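Local structure of beta-N-acetylhexosaminidase (Arthrobacter aurescens, 3RCN) at residues H237-P242 with P306-S311; V147-M152 with H173-D178. The protein probably hydrolyses terminal non-reducing N-acetyl-D-hexosamine residues of N-acetyl-beta-D-hexosaminides. All blocks are in the same frame, centred on the assembly; numbering follows the deposited sequence.

From the N terminus, the chain runs up strand 140-146, leaves it through the loop 147-152, passes down helix 154-166 and returns along strand 171-178, where contact 2 closes this first beta-alpha-beta unit. Contact 1 opens only later, on strand 239-243, and closes at 306-311 after helix 288-304. The two contacts are therefore in series and neither nests with nor crosses the other. They meet in the barrel wall, because strands 171-178 and 239-243 are parallel neighbours: Ile241 O and Leu174 N, 2.9 Å apart, are a probable hydrogen bond, and Pro242 CB packs on Leu176 CD1. Together they tie strands 171-178, 239-243 and 309-313 and the loop that follows 140-146.

Contact 1: H237-P242 with P306-S311; sequences HITVIP and PSPWIS
The indole of Trp309 is met at its CE3 by the CD1 methyl of Ile241, 4.0 Å away and coming in obliquely, while a bound glycerol, probably from the crystallisation liquor, lies close to the same side chain. The contact joins two parallel strands of the family 20 alpha-beta barrel in a beta-alpha-beta connection through helix 288-304; the axes of 239-242 and 309-311 come within 5.4 Å at an angle of 38°. Ile241 spreads over three residues: CG1 lies 3.5 Å from Ser307 OG, which Thr239 CG2 also touches, CD1 reaches the indole, and CG2, set anti to the backbone N, touches Ser311 CB. With nothing beyond CB at Ile241, as in an alanine, Trp309 CE3 and Ser311 CB would probably lose their methyl contacts and a gap would open between the strands. On the side of helix 288-304, Pro242 CG packs against Ile310 CG1, and both residues rest on Val301. Trp309 O lies 4.1 Å from Pro242 CD and is bonded within its own segment by Ser307 OG at 2.7 Å, in the carbonyl plane on a lone pair. The chi1 of 168° turns that hydroxyl away from its own N and back beside the carbonyl carbon. Near the strand starts the backbones are linked through a water, which donates to Val240 O and accepts from Ser307 N. Further along they bond directly: Ser311 N gives its hydrogen to Pro242 O over 2.9 Å, with an N-H...O angle of 161° and the donor nearly on the extension of the C=O bond.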
loop_
_atom_site.group_PDB
_atom_site.type_symbol
_atom_site.label_atom_id
_atom_site.label_comp_id
_atom_site.label_asym_id
_atom_site.label_seq_id
_atom_site.Cartn_x
_atom_site.Cartn_y
_atom_site.Cartn_z
ATOM N N HIS A 237 8.911 3.087 -17.077
ATOM C CA HIS A 237 8.990 4.095 -18.140
ATOM C C HIS A 237 8.151 5.320 -17.824
ATOM O O HIS A 237 7.516 5.923 -18.686
ATOM C CB HIS A 237 8.645 3.499 -19.511
ATOM C CG HIS A 237 9.657 2.507 -19.977
ATOM N ND1 HIS A 237 10.837 2.882 -20.584
ATOM C CD2 HIS A 237 9.707 1.159 -19.858
ATOM C CE1 HIS A 237 11.552 1.805 -20.848
ATOM N NE2 HIS A 237 10.887 0.746 -20.421
ATOM N N ILE A 238 8.166 5.674 -16.554
ATOM C CA ILE A 238 7.541 6.890 -16.106
ATOM C C ILE A 238 8.647 7.846 -15.660
ATOM O O ILE A 238 9.562 7.462 -14.918
ATOM C CB ILE A 238 6.549 6.588 -14.977
ATOM C CG1 ILE A 238 5.429 5.693 -15.517
ATOM C CG2 ILE A 238 6.001 7.864 -14.382
ATOM C CD1 ILE A 238 4.602 5.014 -14.442
ATOM N N THR A 239 8.574 9.079 -16.151
ATOM C CA THR A 239 9.514 10.117 -15.769
ATOM C C THR A 239 8.929 10.802 -14.536
ATOM O O THR A 239 7.734 11.109 -14.507
ATOM C CB THR A 239 9.724 11.115 -16.930
ATOM O OG1 THR A 239 10.410 10.458 -18.003
ATOM C CG2 THR A 239 10.539 12.334 -16.484
ATOM N N VAL A 240 9.746 10.991 -13.505
ATOM C CA VAL A 240 9.282 11.681 -12.305
ATOM C C VAL A 240 9.808 13.120 -12.269
ATOM O O VAL A 240 11.003 13.353 -12.065
ATOM C CB VAL A 240 9.729 10.966 -11.017
ATOM C CG1 VAL A 240 9.290 11.761 -9.804
ATOM C CG2 VAL A 240 9.148 9.548 -10.948
ATOM N N ILE A 241 8.907 14.078 -12.458
ATOM C CA ILE A 241 9.257 15.489 -12.379
ATOM C C ILE A 241 8.948 16.029 -10.984
ATOM O O ILE A 241 7.789 16.153 -10.601
ATOM C CB ILE A 241 8.463 16.292 -13.408
ATOM C CG1 ILE A 241 8.936 15.952 -14.824
ATOM C CG2 ILE A 241 8.562 17.788 -13.114
ATOM C CD1 ILE A 241 7.965 16.415 -15.910
ATOM N N PRO A 242 9.990 16.315 -10.201
ATOM C CA PRO A 242 9.761 16.827 -8.849
ATOM C C PRO A 242 9.429 18.294 -8.917
ATOM O O PRO A 242 9.875 18.980 -9.828
ATOM C CB PRO A 242 11.112 16.636 -8.178
ATOM C CG PRO A 242 12.102 16.790 -9.319
ATOM C CD PRO A 242 11.420 16.227 -10.538
ATOM N N PRO A 306 16.792 12.195 -11.969
ATOM C CA PRO A 306 17.405 12.255 -13.303
ATOM C C PRO A 306 16.607 13.055 -14.345
ATOM O O PRO A 306 17.154 13.388 -15.384
ATOM C CB PRO A 306 17.495 10.783 -13.707
ATOM C CG PRO A 306 16.408 10.126 -12.943
ATOM C CD PRO A 306 16.380 10.828 -11.621
ATOM N N SER A 307 15.344 13.352 -14.069
ATOM C CA SER A 307 14.435 14.006 -15.017
ATOM C C SER A 307 14.973 15.285 -15.714
ATOM O O SER A 307 15.483 16.191 -15.052
ATOM C CB SER A 307 13.152 14.364 -14.269
ATOM O OG SER A 307 12.330 15.238 -15.018
ATOM N N PRO A 308 14.832 15.372 -17.052
ATOM C CA PRO A 308 15.281 16.564 -17.800
ATOM C C PRO A 308 14.561 17.848 -17.381
ATOM O O PRO A 308 15.123 18.920 -17.565
ATOM C CB PRO A 308 14.954 16.231 -19.267
ATOM C CG PRO A 308 14.753 14.728 -19.292
ATOM C CD PRO A 308 14.241 14.347 -17.932
ATOM N N TRP A 309 13.343 17.747 -16.848
ATOM C CA TRP A 309 12.654 18.915 -16.288
ATOM C C TRP A 309 12.627 18.860 -14.766
ATOM O O TRP A 309 12.544 17.787 -14.171
ATOM C CB TRP A 309 11.207 19.002 -16.772
ATOM C CG TRP A 309 11.042 19.040 -18.242
ATOM C CD1 TRP A 309 11.071 20.144 -19.046
ATOM C CD2 TRP A 309 10.798 17.924 -19.099
ATOM N NE1 TRP A 309 10.872 19.779 -20.358
ATOM C CE2 TRP A 309 10.704 18.419 -20.421
ATOM C CE3 TRP A 309 10.672 16.547 -18.885
ATOM C CZ2 TRP A 309 10.476 17.588 -21.523
ATOM C CZ3 TRP A 309 10.446 15.716 -19.986
ATOM C CH2 TRP A 309 10.349 16.242 -21.286
ATOM N N ILE A 310 12.679 20.026 -14.141
ATOM C CA ILE A 310 12.494 20.142 -12.705
ATOM C C ILE A 310 11.528 21.294 -12.488
ATOM O O ILE A 310 11.689 22.344 -13.083
ATOM C CB ILE A 310 13.840 20.395 -12.028
ATOM C CG1 ILE A 310 14.648 19.095 -12.056
ATOM C CG2 ILE A 310 13.658 20.921 -10.616
ATOM C CD1 ILE A 310 15.950 19.179 -11.340
ATOM N N SER A 311 10.491 21.089 -11.686
ATOM C CA SER A 311 9.434 22.091 -11.584
ATOM C C SER A 311 9.687 23.078 -10.459
ATOM O O SER A 311 10.015 22.689 -9.341
ATOM C CB SER A 311 8.060 21.441 -11.414
ATOM O OG SER A 311 7.071 22.416 -11.124
HETATM O O HOH W 1 13.467 12.097 -11.946
#

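Contact 2: V147-M152 with H173-D178; sequences VARHFM and HLHLTD
Arg149 lays its guanidinium across the carboxylate of Asp178, the two planes 30° apart, with Asp178 OD2 3.1 Å above one face and displaced toward the rim. The salt bridge, Arg149 NH2 to Asp178 OD2 at 3.3 Å, thus rests on charge alone, for no N-H points at the oxygen. A bend at chi2 (57°) folds the arginine chain back over the aspartate, while NE bonds to Gln180, NH1 forms a salt bridge with Asp146 and NH2 has a weak hydrogen bond to a bound glycerol. His175 NE2 also donates to Asp178 OD2, over 2.8 Å; the oxygen lies in the imidazole plane and accepts on its anti lone pair. With His175 ND1 bonded to Glu243, both ring nitrogens have partners that fix the ring's rotation. Ala148 CB fits against Asp178 CB at 3.6 Å and obliquely against His175 CD2. Val147 N makes a weak bond to His175 O, and its CG2 lies alongside Leu176 CD2. The cluster lies at the C-terminal ends of strands 140-146 and 171-178, the end of a TIM barrel that carries the active site, consistent with Arg149 lying about 6 Å, side chain to side chain, from the predicted proton donor Glu316.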
loop_
_atom_site.group_PDB
_atom_site.type_symbol
_atom_site.label_atom_id
_atom_site.label_comp_id
_atom_site.label_asym_id
_atom_site.label_seq_id
_atom_site.Cartn_x
_atom_site.Cartn_y
_atom_site.Cartn_z
ATOM N N VAL A 147 1.572 15.354 -2.743
ATOM C CA VAL A 147 1.921 14.742 -1.472
ATOM C C VAL A 147 2.289 15.769 -0.407
ATOM O O VAL A 147 2.716 15.429 0.691
ATOM C CB VAL A 147 3.023 13.706 -1.636
ATOM C CG1 VAL A 147 2.634 12.724 -2.723
ATOM C CG2 VAL A 147 4.341 14.390 -1.954
ATOM N N ALA A 148 2.200 17.035 -0.761
ATOM C CA ALA A 148 2.524 18.090 0.187
ATOM C C ALA A 148 1.353 18.308 1.141
ATOM O O ALA A 148 1.543 18.472 2.340
ATOM C CB ALA A 148 2.880 19.389 -0.548
ATOM N N ARG A 149 0.141 18.314 0.599
ATOM C CA ARG A 149 -1.032 18.546 1.420
ATOM C C ARG A 149 -1.330 17.335 2.324
ATOM O O ARG A 149 -1.444 17.476 3.540
ATOM C CB ARG A 149 -2.223 18.938 0.557
ATOM C CG ARG A 149 -2.319 20.427 0.277
ATOM C CD ARG A 149 -1.060 21.003 -0.400
ATOM N NE ARG A 149 -1.256 22.412 -0.734
ATOM C CZ ARG A 149 -1.727 22.853 -1.899
ATOM N NH1 ARG A 149 -2.038 21.997 -2.866
ATOM N NH2 ARG A 149 -1.887 24.155 -2.097
ATOM N N HIS A 150 -1.427 16.152 1.728
ATOM C CA HIS A 150 -1.469 14.903 2.496
ATOM C C HIS A 150 -0.381 13.929 2.068
ATOM O O HIS A 150 -0.315 13.502 0.904
ATOM C CB HIS A 150 -2.854 14.256 2.475
ATOM C CG HIS A 150 -3.831 14.962 3.354
ATOM N ND1 HIS A 150 -4.743 15.874 2.869
ATOM C CD2 HIS A 150 -3.991 14.944 4.700
ATOM C CE1 HIS A 150 -5.441 16.371 3.878
ATOM N NE2 HIS A 150 -5.006 15.822 4.999
ATOM N N PHE A 151 0.485 13.615 3.027
ATOM C CA PHE A 151 1.599 12.725 2.800
ATOM C C PHE A 151 1.079 11.349 2.424
ATOM O O PHE A 151 0.234 10.787 3.122
ATOM C CB PHE A 151 2.451 12.633 4.061
ATOM C CG PHE A 151 3.524 11.605 3.981
ATOM C CD1 PHE A 151 4.659 11.830 3.209
ATOM C CD2 PHE A 151 3.404 10.408 4.675
ATOM C CE1 PHE A 151 5.657 10.886 3.125
ATOM C CE2 PHE A 151 4.402 9.445 4.601
ATOM C CZ PHE A 151 5.533 9.682 3.823
HETATM N N MSE A 152 1.568 10.816 1.310
HETATM C CA MSE A 152 1.201 9.467 0.918
HETATM C C MSE A 152 2.332 8.489 1.246
HETATM O O MSE A 152 3.462 8.645 0.783
HETATM C CB MSE A 152 0.828 9.393 -0.560
HETATM C CG MSE A 152 0.410 7.990 -0.968
HETATM SE SE MSE A 152 -0.311 7.787 -2.769
HETATM C CE MSE A 152 -2.051 8.643 -2.469
ATOM N N HIS A 173 4.189 13.921 -12.031
ATOM C CA HIS A 173 4.634 15.205 -11.545
ATOM C C HIS A 173 4.360 15.193 -10.039
ATOM O O HIS A 173 3.213 15.095 -9.598
ATOM C CB HIS A 173 3.888 16.312 -12.293
ATOM C CG HIS A 173 4.150 17.692 -11.775
ATOM N ND1 HIS A 173 4.115 18.807 -12.586
ATOM C CD2 HIS A 173 4.430 18.142 -10.528
ATOM C CE1 HIS A 173 4.364 19.883 -11.862
ATOM N NE2 HIS A 173 4.557 19.506 -10.610
ATOM N N LEU A 174 5.435 15.252 -9.259
ATOM C CA LEU A 174 5.369 14.983 -7.835
ATOM C C LEU A 174 5.466 16.274 -7.054
ATOM O O LEU A 174 6.549 16.822 -6.911
ATOM C CB LEU A 174 6.556 14.099 -7.469
ATOM C CG LEU A 174 6.420 13.260 -6.209
ATOM C CD1 LEU A 174 5.137 12.474 -6.273
ATOM C CD2 LEU A 174 7.604 12.330 -6.073
ATOM N N HIS A 175 4.368 16.723 -6.463
ATOM C CA HIS A 175 4.386 18.056 -5.888
ATOM C C HIS A 175 4.793 17.843 -4.431
ATOM O O HIS A 175 3.983 17.458 -3.589
ATOM C CB HIS A 175 2.963 18.627 -6.029
ATOM C CG HIS A 175 2.757 19.967 -5.397
ATOM N ND1 HIS A 175 3.106 21.147 -6.019
ATOM C CD2 HIS A 175 2.186 20.319 -4.220
ATOM C CE1 HIS A 175 2.791 22.165 -5.239
ATOM N NE2 HIS A 175 2.229 21.691 -4.144
ATOM N N LEU A 176 6.045 18.183 -4.137
ATOM C CA LEU A 176 6.701 17.725 -2.912
ATOM C C LEU A 176 6.656 18.672 -1.728
ATOM O O LEU A 176 7.006 18.286 -0.618
ATOM C CB LEU A 176 8.161 17.369 -3.199
ATOM C CG LEU A 176 8.464 16.070 -3.944
ATOM C CD1 LEU A 176 9.917 16.055 -4.392
ATOM C CD2 LEU A 176 8.162 14.851 -3.055
ATOM N N THR A 177 6.229 19.906 -1.950
ATOM C CA THR A 177 6.376 20.932 -0.923
ATOM C C THR A 177 5.287 21.972 -1.080
ATOM O O THR A 177 4.804 22.226 -2.183
ATOM C CB THR A 177 7.743 21.674 -1.018
ATOM O OG1 THR A 177 7.734 22.534 -2.162
ATOM C CG2 THR A 177 8.925 20.701 -1.137
ATOM N N ASP A 178 4.889 22.569 0.026
ATOM C CA ASP A 178 3.850 23.568 -0.017
ATOM C C ASP A 178 3.810 24.256 1.330
ATOM O O ASP A 178 4.728 24.093 2.137
ATOM C CB ASP A 178 2.501 22.963 -0.408
ATOM C CG ASP A 178 1.619 23.945 -1.158
ATOM O OD1 ASP A 178 1.144 24.902 -0.522
ATOM O OD2 ASP A 178 1.391 23.760 -2.379
#